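Local coordinates for protein bsobi restriction endonuclease (Geobacillus stearothermophilus, PDB 1DC1) that recognises the double-stranded DNA sequence 5'-CYCGRG-3' as a homodimer and cleaves it after the first cytosine, at residues Ala71-Ser76 against Glu93-Leu98; Asp212-Asn217 against Glu233-Leu238; Lys276-Gly281 against Arg318-Ile323. One frame throughout, in Å; residues are numbered along the deposited sequence.

Contact 1. Residues Ala71-Ser76 against Glu93-Leu98; sequences ALLYAS and ESINNL. With nucleotides of chain B.
The end of helix 69-75 (71-75 here) meets 93-98 of helix 88-103 at 70°, the two short axes 8.5 Å apart at their closest. S76, just past the end of the first helix, S94 and A75 are small enough to let the helices come this close. S76 and S94 face each other, their OG atoms modelled 2.4 Å apart, so short that the exact length is doubtful. OG of S76 also lies 2.8 Å from the carbonyl O of its own L73. A water completes this buried polar patch: it donates to O of S76 and O of S94 and accepts from OG of S94.

Aliphatic side chains pack beside the serines. I95 lays CG1 against the backbone of L73, 3.8 Å from its CA, while CG2, anti to the backbone N (CG1 at chi1 -69°), meets CD1 of L72; the side chains of L72 and I95 cross at about a right angle. L98 packs its CB on CB of S76 and brings CD2 to 4.0 Å from CB of A75, the short alanine leaving the leucine branch room against the helix.

Y74 turns from this interface to the DNA, and its OH donates a 2.5 Å hydrogen bond to OP1 of DG10 of chain B, in the ring plane. N36 of the second subunit bonds to O of S76, and helix 110-152 backs the pair, L114 touching L72 and A75.

Contact 2. Residues Asp212-Asn217 against Glu233-Leu238; sequences DICLFN and EKYLLL. With nucleotides of chain A.
K234 begins the contact through its backbone: its O accepts from N of N217 at 2.7 Å, a nearly straight bond (170°) lying in the carbonyl plane. Its aliphatic chain, bent at chi2, runs beside O of N217, CD of K234 nearest at 3.6 Å; that oxygen is buried with no polar partner in the model, and the methylenes cover it without satisfying it. Next comes Y235, paired with F216 as antiparallel non-hydrogen-bonded neighbours. CE1 of F216 sits 3.4 Å above one face of the tyrosine ring, toward its rim, the planes inclined at 50°. With CG anti to the carbonyl carbon (chi1 -69°), the tyrosine ring lies alongside that of F216, and its OH is hydrogen-bonded to backbone N of Q230. Replacing Y235 with an alanine would probably leave the F216 ring without its aromatic neighbour and N of Q230 without this acceptor.

At L236 the strand bulges: two residues, L236 and L237, stand opposite the single L215, a classic beta bulge. O of L215 takes N of L236 at 2.9 Å and, weakly, N of L237, while N of L215 donates to O of L237 (2.9 Å). L236, in the bulge, rests its CG 3.7 Å from CB of N217. L237 packs CB on CB of L215 and CD2 on CG2 of I213, and L238 ends the pairing with CD2 against SG of C214.

Strand 213-217 is flanked on its other edge by 194-199, and strand 235-242 by 276-281. D212, a predicted magnesium ligand whose OD2 accepts from backbone N of L241, stands at the DNA end of this PDDEXK-type sheet.

Contact 3. Residues Lys276-Gly281 against Arg318-Ile323; sequences KTIFIG and RWIINI
W319 and I278 join the C-terminal helix to strand 276-281 in the central mixed sheet of this PDDEXK nuclease fold, an alpha-on-beta packing without a hydrogen bond between the two segments. The buried part centres on I278 and I320. CD1 of I278 meets CD1 of I320 at 3.9 Å, the two side chains crossing at about a right angle. CG2 of I278 lies near the plane of the indole at its six-membered edge, 3.7 Å from CZ3 of W319, the two side chains running antiparallel past one another. I278 carries CG1 between its backbone N and carbonyl carbon (chi1 69°), which sends one branch to the tryptophan and the other to I320; the two branches from CB let it meet both neighbours. I146 of helix 110-152 also touches I320.

Toward the chain end the contact is partly exposed, at K276, W319 and I323, yet still close. K276 offers its methylenes instead of its charge, CD coming 3.5 Å from CZ2 of W319. I323 covers a face of the indole with CG1, about 4.0 Å above its centre. Its terminal carboxylate is paired with R196 in a salt bridge through OXT, and the side chains of I323 and K276 meet tip to tip, CG2 of I323 3.7 Å from CE of K276.

The contacts follow one another along the chain, each closing before the next opens. Contact 1 belongs to a helical region about 47 Å from contact 2 and 49 Å from contact 3, centre to centre, and on the opposite side of the chain's centre; helix 110-152 touches both contact 1 and contact 3. Contacts 2 and 3 are only about 10 Å apart, centre to centre, and share the mixed sheet, where strands 235-242 and 276-281 are parallel neighbours. O of L236 is 2.8 Å from N of K276, and L237 packs on W319 and I323. A remote helical DNA-phosphate contact is thus separated from the sheet bearing the predicted metal site, consistent with an enzyme that encircles its DNA.

Contact 1. Residues Ala71-Ser76 against Glu93-Leu98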
loop_
_atom_site.group_PDB
_atom_site.type_symbol
_atom_site.label_atom_id
_atom_site.label_comp_id
_atom_site.label_asym_id
_atom_site.label_seq_id
_atom_site.Cartn_x
_atom_site.Cartn_y
_atom_site.Cartn_z
ATOM N N ALA D 71 -25.805 0.899 -0.005
ATOM C CA ALA D 71 -25.312 1.573 -1.217
ATOM C C ALA D 71 -25.259 3.098 -0.940
ATOM O O ALA D 71 -24.303 3.780 -1.309
ATOM C CB ALA D 71 -26.238 1.278 -2.399
ATOM N N LEU D 72 -26.300 3.639 -0.289
ATOM C CA LEU D 72 -26.334 5.060 0.060
ATOM C C LEU D 72 -25.158 5.394 1.001
ATOM O O LEU D 72 -24.491 6.434 0.818
ATOM C CB LEU D 72 -27.641 5.476 0.778
ATOM C CG LEU D 72 -28.993 5.461 0.085
ATOM C CD1 LEU D 72 -30.018 6.128 1.055
ATOM C CD2 LEU D 72 -28.927 6.216 -1.228
ATOM N N LEU D 73 -24.905 4.538 1.992
ATOM C CA LEU D 73 -23.793 4.790 2.903
ATOM C C LEU D 73 -22.498 4.762 2.094
ATOM O O LEU D 73 -21.649 5.653 2.269
ATOM C CB LEU D 73 -23.705 3.761 4.025
ATOM C CG LEU D 73 -22.534 3.873 5.043
ATOM C CD1 LEU D 73 -22.574 5.234 5.805
ATOM C CD2 LEU D 73 -22.617 2.691 6.021
ATOM N N TYR D 74 -22.345 3.792 1.192
ATOM C CA TYR D 74 -21.134 3.743 0.408
ATOM C C TYR D 74 -20.959 4.980 -0.471
ATOM O O TYR D 74 -19.870 5.568 -0.509
ATOM C CB TYR D 74 -21.087 2.467 -0.447
ATOM C CG TYR D 74 -19.647 1.978 -0.641
ATOM C CD1 TYR D 74 -18.781 2.627 -1.550
ATOM C CD2 TYR D 74 -19.121 0.933 0.141
ATOM C CE1 TYR D 74 -17.409 2.251 -1.670
ATOM C CE2 TYR D 74 -17.777 0.555 0.026
ATOM C CZ TYR D 74 -16.937 1.238 -0.887
ATOM O OH TYR D 74 -15.619 0.939 -0.974
ATOM N N ALA D 75 -22.027 5.371 -1.168
ATOM C CA ALA D 75 -22.019 6.552 -2.042
ATOM C C ALA D 75 -21.743 7.847 -1.274
ATOM O O ALA D 75 -21.289 8.823 -1.876
ATOM C CB ALA D 75 -23.354 6.671 -2.817
ATOM N N SER D 76 -22.011 7.843 0.039
ATOM C CA SER D 76 -21.796 8.993 0.908
ATOM C C SER D 76 -20.329 9.151 1.287
ATOM O O SER D 76 -19.972 10.059 2.021
ATOM C CB SER D 76 -22.699 8.920 2.156
ATOM O OG SER D 76 -22.072 8.267 3.244
ATOM N N GLU D 93 -25.820 10.063 9.618
ATOM C CA GLU D 93 -25.383 11.402 9.361
ATOM C C GLU D 93 -24.678 11.488 8.007
ATOM O O GLU D 93 -24.901 12.417 7.254
ATOM C CB GLU D 93 -24.467 11.813 10.474
ATOM C CG GLU D 93 -24.710 13.181 10.970
ATOM C CD GLU D 93 -23.567 13.622 11.859
ATOM O OE1 GLU D 93 -23.449 13.058 12.994
ATOM O OE2 GLU D 93 -22.795 14.514 11.405
ATOM N N SER D 94 -23.838 10.516 7.708
ATOM C CA SER D 94 -23.127 10.498 6.439
ATOM C C SER D 94 -24.139 10.452 5.292
ATOM O O SER D 94 -23.970 11.120 4.284
ATOM C CB SER D 94 -22.211 9.242 6.331
ATOM O OG SER D 94 -21.263 9.366 5.266
ATOM N N ILE D 95 -25.185 9.644 5.442
ATOM C CA ILE D 95 -26.165 9.537 4.373
ATOM C C ILE D 95 -26.894 10.867 4.219
ATOM O O ILE D 95 -27.129 11.305 3.105
ATOM C CB ILE D 95 -27.171 8.360 4.606
ATOM C CG1 ILE D 95 -26.461 7.002 4.468
ATOM C CG2 ILE D 95 -28.320 8.431 3.571
ATOM C CD1 ILE D 95 -27.278 5.834 4.990
ATOM N N ASN D 96 -27.234 11.521 5.325
ATOM C CA ASN D 96 -27.893 12.823 5.224
ATOM C C ASN D 96 -26.985 13.842 4.530
ATOM O O ASN D 96 -27.455 14.683 3.756
ATOM C CB ASN D 96 -28.322 13.322 6.611
ATOM C CG ASN D 96 -29.411 12.433 7.228
ATOM O OD1 ASN D 96 -30.228 11.820 6.509
ATOM N ND2 ASN D 96 -29.420 12.342 8.561
ATOM N N ASN D 97 -25.683 13.745 4.770
ATOM C CA ASN D 97 -24.757 14.681 4.141
ATOM C C ASN D 97 -24.795 14.490 2.639
ATOM O O ASN D 97 -24.766 15.452 1.879
ATOM C CB ASN D 97 -23.354 14.455 4.678
ATOM C CG ASN D 97 -23.213 14.898 6.138
ATOM O OD1 ASN D 97 -24.016 15.719 6.636
ATOM N ND2 ASN D 97 -22.201 14.354 6.834
ATOM N N LEU D 98 -24.883 13.234 2.217
ATOM C CA LEU D 98 -24.922 12.927 0.797
ATOM C C LEU D 98 -26.192 13.542 0.204
ATOM O O LEU D 98 -26.160 14.203 -0.850
ATOM C CB LEU D 98 -24.907 11.391 0.601
ATOM C CG LEU D 98 -25.279 10.956 -0.819
ATOM C CD1 LEU D 98 -24.251 11.457 -1.836
ATOM C CD2 LEU D 98 -25.446 9.413 -0.849
ATOM P P DG B 10 -13.498 -1.196 0.822
ATOM O OP1 DG B 10 -14.939 -0.878 0.629
ATOM O OP2 DG B 10 -12.958 -1.331 2.193
ATOM O "O5'" DG B 10 -13.150 -2.441 -0.103
ATOM C "C5'" DG B 10 -13.124 -3.765 0.387
ATOM C "C4'" DG B 10 -12.114 -4.571 -0.403
ATOM O "O4'" DG B 10 -10.824 -3.940 -0.310
ATOM C "C3'" DG B 10 -11.928 -5.958 0.194
ATOM O "O3'" DG B 10 -12.723 -6.872 -0.514
ATOM C "C2'" DG B 10 -10.464 -6.274 -0.013
ATOM C "C1'" DG B 10 -9.821 -4.898 0.043
ATOM N N9 DG B 10 -9.300 -4.537 1.355
ATOM C C8 DG B 10 -9.713 -3.478 2.136
ATOM N N7 DG B 10 -8.997 -3.332 3.215
ATOM C C5 DG B 10 -8.070 -4.374 3.155
ATOM C C6 DG B 10 -6.993 -4.727 4.059
ATOM O O6 DG B 10 -6.688 -4.203 5.135
ATOM N N1 DG B 10 -6.266 -5.835 3.592
ATOM C C2 DG B 10 -6.579 -6.562 2.452
ATOM N N2 DG B 10 -5.789 -7.650 2.194
ATOM N N3 DG B 10 -7.595 -6.257 1.626
ATOM C C4 DG B 10 -8.272 -5.147 2.028
HETATM O O HOH W 1 -21.365 12.101 3.599
#

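Contact 2. Residues Asp212-Asn217 against Glu233-Leu238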
loop_
_atom_site.group_PDB
_atom_site.type_symbol
_atom_site.label_atom_id
_atom_site.label_comp_id
_atom_site.label_asym_id
_atom_site.label_seq_id
_atom_site.Cartn_x
_atom_site.Cartn_y
_atom_site.Cartn_z
ATOM N N ASP D 212 4.123 -15.857 4.342
ATOM C CA ASP D 212 3.568 -16.272 3.040
ATOM C C ASP D 212 3.766 -17.748 2.759
ATOM O O ASP D 212 2.817 -18.442 2.384
ATOM C CB ASP D 212 4.223 -15.496 1.886
ATOM C CG ASP D 212 3.859 -14.018 1.881
ATOM O OD1 ASP D 212 2.803 -13.602 2.460
ATOM O OD2 ASP D 212 4.658 -13.274 1.291
ATOM N N ILE D 213 5.015 -18.209 2.929
ATOM C CA ILE D 213 5.419 -19.591 2.610
ATOM C C ILE D 213 6.107 -20.233 3.799
ATOM O O ILE D 213 7.044 -19.640 4.359
ATOM C CB ILE D 213 6.442 -19.613 1.448
ATOM C CG1 ILE D 213 5.834 -18.925 0.217
ATOM C CG2 ILE D 213 6.967 -21.070 1.199
ATOM C CD1 ILE D 213 6.827 -18.620 -0.823
ATOM N N CYS D 214 5.669 -21.449 4.144
ATOM C CA CYS D 214 6.237 -22.217 5.239
ATOM C C CYS D 214 6.451 -23.643 4.800
ATOM O O CYS D 214 5.524 -24.241 4.279
ATOM C CB CYS D 214 5.290 -22.196 6.435
ATOM S SG CYS D 214 5.273 -20.623 7.390
ATOM N N LEU D 215 7.660 -24.167 5.009
ATOM C CA LEU D 215 7.989 -25.552 4.667
ATOM C C LEU D 215 8.253 -26.258 5.950
ATOM O O LEU D 215 9.126 -25.853 6.700
ATOM C CB LEU D 215 9.234 -25.676 3.786
ATOM C CG LEU D 215 9.521 -27.103 3.227
ATOM C CD1 LEU D 215 8.361 -27.521 2.364
ATOM C CD2 LEU D 215 10.766 -27.159 2.370
ATOM N N PHE D 216 7.510 -27.334 6.198
ATOM C CA PHE D 216 7.642 -28.102 7.435
ATOM C C PHE D 216 8.302 -29.416 7.228
ATOM O O PHE D 216 8.101 -30.056 6.206
ATOM C CB PHE D 216 6.298 -28.434 8.042
ATOM C CG PHE D 216 5.577 -27.258 8.524
ATOM C CD1 PHE D 216 5.828 -26.748 9.797
ATOM C CD2 PHE D 216 4.654 -26.628 7.696
ATOM C CE1 PHE D 216 5.165 -25.620 10.241
ATOM C CE2 PHE D 216 3.977 -25.496 8.120
ATOM C CZ PHE D 216 4.228 -24.990 9.390
ATOM N N ASN D 217 9.092 -29.795 8.222
ATOM C CA ASN D 217 9.750 -31.078 8.254
ATOM C C ASN D 217 8.717 -31.965 8.950
ATOM O O ASN D 217 8.711 -32.047 10.180
ATOM C CB ASN D 217 10.979 -31.025 9.141
ATOM C CG ASN D 217 11.356 -32.375 9.628
ATOM O OD1 ASN D 217 10.738 -33.377 9.242
ATOM N ND2 ASN D 217 12.374 -32.442 10.467
ATOM N N GLU D 233 11.302 -26.380 15.722
ATOM C CA GLU D 233 12.295 -27.211 15.051
ATOM C C GLU D 233 11.755 -27.821 13.741
ATOM O O GLU D 233 12.544 -28.304 12.911
ATOM C CB GLU D 233 12.761 -28.356 15.970
ATOM C CG GLU D 233 12.375 -28.200 17.396
ATOM C CD GLU D 233 10.914 -28.435 17.612
ATOM O OE1 GLU D 233 10.438 -29.536 17.238
ATOM O OE2 GLU D 233 10.242 -27.524 18.154
ATOM N N LYS D 234 10.426 -27.804 13.562
ATOM C CA LYS D 234 9.774 -28.382 12.368
ATOM C C LYS D 234 9.781 -27.457 11.186
ATOM O O LYS D 234 9.458 -27.875 10.090
ATOM C CB LYS D 234 8.321 -28.745 12.665
ATOM C CG LYS D 234 8.177 -29.876 13.637
ATOM C CD LYS D 234 9.361 -30.807 13.526
ATOM C CE LYS D 234 9.000 -32.233 13.970
ATOM N NZ LYS D 234 10.235 -33.065 14.157
ATOM N N TYR D 235 10.095 -26.186 11.425
ATOM C CA TYR D 235 10.162 -25.174 10.342
ATOM C C TYR D 235 11.490 -25.225 9.586
ATOM O O TYR D 235 12.539 -24.763 10.097
ATOM C CB TYR D 235 9.979 -23.766 10.901
ATOM C CG TYR D 235 8.584 -23.497 11.399
ATOM C CD1 TYR D 235 8.213 -23.810 12.712
ATOM C CD2 TYR D 235 7.643 -22.877 10.579
ATOM C CE1 TYR D 235 6.956 -23.499 13.174
ATOM C CE2 TYR D 235 6.360 -22.560 11.046
ATOM C CZ TYR D 235 6.022 -22.870 12.333
ATOM O OH TYR D 235 4.749 -22.567 12.787
ATOM N N LEU D 236 11.449 -25.798 8.384
ATOM C CA LEU D 236 12.657 -25.902 7.541
ATOM C C LEU D 236 12.917 -24.604 6.777
ATOM O O LEU D 236 14.058 -24.216 6.604
ATOM C CB LEU D 236 12.530 -27.016 6.482
ATOM C CG LEU D 236 12.512 -28.468 6.977
ATOM C CD1 LEU D 236 12.222 -29.407 5.846
ATOM C CD2 LEU D 236 13.861 -28.799 7.631
ATOM N N LEU D 237 11.851 -23.949 6.329
ATOM C CA LEU D 237 11.980 -22.738 5.545
ATOM C C LEU D 237 10.797 -21.813 5.739
ATOM O O LEU D 237 9.681 -22.288 5.923
ATOM C CB LEU D 237 12.116 -23.107 4.045
ATOM C CG LEU D 237 12.099 -22.024 2.937
ATOM C CD1 LEU D 237 12.909 -22.532 1.782
ATOM C CD2 LEU D 237 10.656 -21.684 2.489
ATOM N N LEU D 238 11.063 -20.493 5.720
ATOM C CA LEU D 238 10.027 -19.448 5.792
ATOM C C LEU D 238 10.369 -18.459 4.683
ATOM O O LEU D 238 11.532 -18.144 4.454
ATOM C CB LEU D 238 9.985 -18.773 7.160
ATOM C CG LEU D 238 9.782 -19.835 8.263
ATOM C CD1 LEU D 238 11.056 -20.008 9.050
ATOM C CD2 LEU D 238 8.671 -19.452 9.141
ATOM P P DT A 6 1.708 -10.031 2.434
ATOM O OP1 DT A 6 2.548 -11.095 1.892
ATOM O OP2 DT A 6 2.255 -8.649 2.635
ATOM O "O5'" DT A 6 0.467 -9.806 1.458
ATOM C "C5'" DT A 6 -0.119 -10.907 0.734
ATOM C "C4'" DT A 6 -1.175 -10.389 -0.219
ATOM O "O4'" DT A 6 -2.275 -9.781 0.499
ATOM C "C3'" DT A 6 -0.672 -9.302 -1.163
ATOM O "O3'" DT A 6 -0.066 -9.934 -2.288
ATOM C "C2'" DT A 6 -1.957 -8.588 -1.533
ATOM C "C1'" DT A 6 -2.794 -8.699 -0.266
ATOM N N1 DT A 6 -2.667 -7.479 0.526
ATOM C C2 DT A 6 -3.538 -6.450 0.261
ATOM O O2 DT A 6 -4.381 -6.480 -0.630
ATOM N N3 DT A 6 -3.383 -5.365 1.074
ATOM C C4 DT A 6 -2.454 -5.199 2.071
ATOM O O4 DT A 6 -2.488 -4.185 2.748
ATOM C C5 DT A 6 -1.515 -6.294 2.232
ATOM C C7 DT A 6 -0.372 -6.163 3.187
ATOM C C6 DT A 6 -1.694 -7.368 1.490
#

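Contact 3. Residues Lys276-Gly281 against Arg318-Ile323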
loop_
_atom_site.group_PDB
_atom_site.type_symbol
_atom_site.label_atom_id
_atom_site.label_comp_id
_atom_site.label_asym_id
_atom_site.label_seq_id
_atom_site.Cartn_x
_atom_site.Cartn_y
_atom_site.Cartn_z
ATOM N N LYS D 276 15.702 -21.913 6.908
ATOM C CA LYS D 276 16.139 -21.231 5.681
ATOM C C LYS D 276 15.141 -20.103 5.429
ATOM O O LYS D 276 14.002 -20.181 5.880
ATOM C CB LYS D 276 16.106 -22.175 4.463
ATOM C CG LYS D 276 17.108 -23.322 4.527
ATOM C CD LYS D 276 16.850 -24.256 3.362
ATOM C CE LYS D 276 17.788 -25.429 3.355
ATOM N NZ LYS D 276 18.586 -25.530 4.607
ATOM N N THR D 277 15.567 -19.057 4.735
ATOM C CA THR D 277 14.651 -17.957 4.426
ATOM C C THR D 277 14.768 -17.611 2.949
ATOM O O THR D 277 15.840 -17.707 2.357
ATOM C CB THR D 277 14.916 -16.662 5.259
ATOM O OG1 THR D 277 16.259 -16.250 5.051
ATOM C CG2 THR D 277 14.618 -16.893 6.781
ATOM N N ILE D 278 13.648 -17.250 2.331
ATOM C CA ILE D 278 13.680 -16.897 0.910
ATOM C C ILE D 278 12.789 -15.676 0.634
ATOM O O ILE D 278 11.883 -15.357 1.399
ATOM C CB ILE D 278 13.231 -18.113 -0.062
ATOM C CG1 ILE D 278 11.727 -18.425 0.095
ATOM C CG2 ILE D 278 14.082 -19.354 0.175
ATOM C CD1 ILE D 278 11.223 -19.527 -0.860
ATOM N N PHE D 279 13.106 -14.994 -0.462
ATOM C CA PHE D 279 12.336 -13.864 -0.951
ATOM C C PHE D 279 12.120 -14.077 -2.445
ATOM O O PHE D 279 13.083 -14.259 -3.196
ATOM C CB PHE D 279 13.049 -12.536 -0.772
ATOM C CG PHE D 279 12.256 -11.390 -1.315
ATOM C CD1 PHE D 279 11.204 -10.846 -0.569
ATOM C CD2 PHE D 279 12.480 -10.909 -2.608
ATOM C CE1 PHE D 279 10.377 -9.844 -1.103
ATOM C CE2 PHE D 279 11.645 -9.885 -3.156
ATOM C CZ PHE D 279 10.602 -9.369 -2.398
ATOM N N ILE D 280 10.866 -14.064 -2.876
ATOM C CA ILE D 280 10.537 -14.222 -4.293
ATOM C C ILE D 280 9.698 -13.002 -4.637
ATOM O O ILE D 280 8.740 -12.706 -3.953
ATOM C CB ILE D 280 9.680 -15.496 -4.545
ATOM C CG1 ILE D 280 10.438 -16.733 -4.057
ATOM C CG2 ILE D 280 9.269 -15.603 -6.013
ATOM C CD1 ILE D 280 9.539 -17.986 -3.936
ATOM N N GLY D 281 10.073 -12.284 -5.689
ATOM C CA GLY D 281 9.307 -11.106 -6.057
ATOM C C GLY D 281 9.164 -10.931 -7.562
ATOM O O GLY D 281 10.090 -11.229 -8.282
ATOM N N ARG D 318 12.842 -26.554 -7.610
ATOM C CA ARG D 318 13.514 -27.846 -7.581
ATOM C C ARG D 318 14.351 -27.918 -6.295
ATOM O O ARG D 318 14.379 -28.941 -5.618
ATOM C CB ARG D 318 14.339 -27.980 -8.857
ATOM C CG ARG D 318 15.399 -29.024 -8.824
ATOM C CD ARG D 318 15.930 -29.297 -10.231
ATOM N NE ARG D 318 16.407 -30.680 -10.337
ATOM C CZ ARG D 318 17.626 -31.046 -10.736
ATOM N NH1 ARG D 318 18.534 -30.133 -11.083
ATOM N NH2 ARG D 318 17.927 -32.342 -10.799
ATOM N N TRP D 319 14.994 -26.813 -5.941
ATOM C CA TRP D 319 15.762 -26.755 -4.726
ATOM C C TRP D 319 14.838 -26.949 -3.497
ATOM O O TRP D 319 15.193 -27.688 -2.561
ATOM C CB TRP D 319 16.462 -25.404 -4.652
ATOM C CG TRP D 319 17.051 -25.114 -3.291
ATOM C CD1 TRP D 319 18.188 -25.654 -2.750
ATOM C CD2 TRP D 319 16.528 -24.223 -2.307
ATOM N NE1 TRP D 319 18.406 -25.157 -1.500
ATOM C CE2 TRP D 319 17.405 -24.270 -1.197
ATOM C CE3 TRP D 319 15.401 -23.385 -2.252
ATOM C CZ2 TRP D 319 17.194 -23.513 -0.046
ATOM C CZ3 TRP D 319 15.191 -22.631 -1.104
ATOM C CH2 TRP D 319 16.082 -22.699 -0.019
ATOM N N ILE D 320 13.666 -26.287 -3.496
ATOM C CA ILE D 320 12.745 -26.385 -2.368
ATOM C C ILE D 320 12.294 -27.809 -2.105
ATOM O O ILE D 320 12.229 -28.253 -0.964
ATOM C CB ILE D 320 11.490 -25.503 -2.586
ATOM C CG1 ILE D 320 11.761 -24.130 -1.989
ATOM C CG2 ILE D 320 10.238 -26.110 -1.880
ATOM C CD1 ILE D 320 10.748 -23.098 -2.389
ATOM N N ILE D 321 11.986 -28.510 -3.184
ATOM C CA ILE D 321 11.511 -29.874 -3.122
ATOM C C ILE D 321 12.575 -30.830 -2.552
ATOM O O ILE D 321 12.253 -31.864 -1.947
ATOM C CB ILE D 321 11.035 -30.323 -4.562
ATOM C CG1 ILE D 321 9.639 -29.763 -4.849
ATOM C CG2 ILE D 321 10.993 -31.808 -4.676
ATOM C CD1 ILE D 321 9.528 -29.334 -6.224
ATOM N N ASN D 322 13.839 -30.461 -2.726
ATOM C CA ASN D 322 14.936 -31.297 -2.257
ATOM C C ASN D 322 15.525 -30.908 -0.928
ATOM O O ASN D 322 16.453 -31.550 -0.493
ATOM C CB ASN D 322 16.037 -31.346 -3.321
ATOM C CG ASN D 322 15.672 -32.259 -4.490
ATOM O OD1 ASN D 322 15.671 -33.493 -4.345
ATOM N ND2 ASN D 322 15.348 -31.663 -5.651
ATOM N N ILE D 323 14.989 -29.866 -0.299
ATOM C CA ILE D 323 15.444 -29.396 1.012
ATOM C C ILE D 323 15.194 -30.502 2.055
ATOM O O ILE D 323 15.862 -30.419 3.097
ATOM C CB ILE D 323 14.657 -28.127 1.472
ATOM C CG1 ILE D 323 14.994 -26.934 0.595
ATOM C CG2 ILE D 323 14.941 -27.824 2.947
ATOM C CD1 ILE D 323 14.206 -25.735 1.004
ATOM O OXT ILE D 323 14.354 -31.416 1.823
#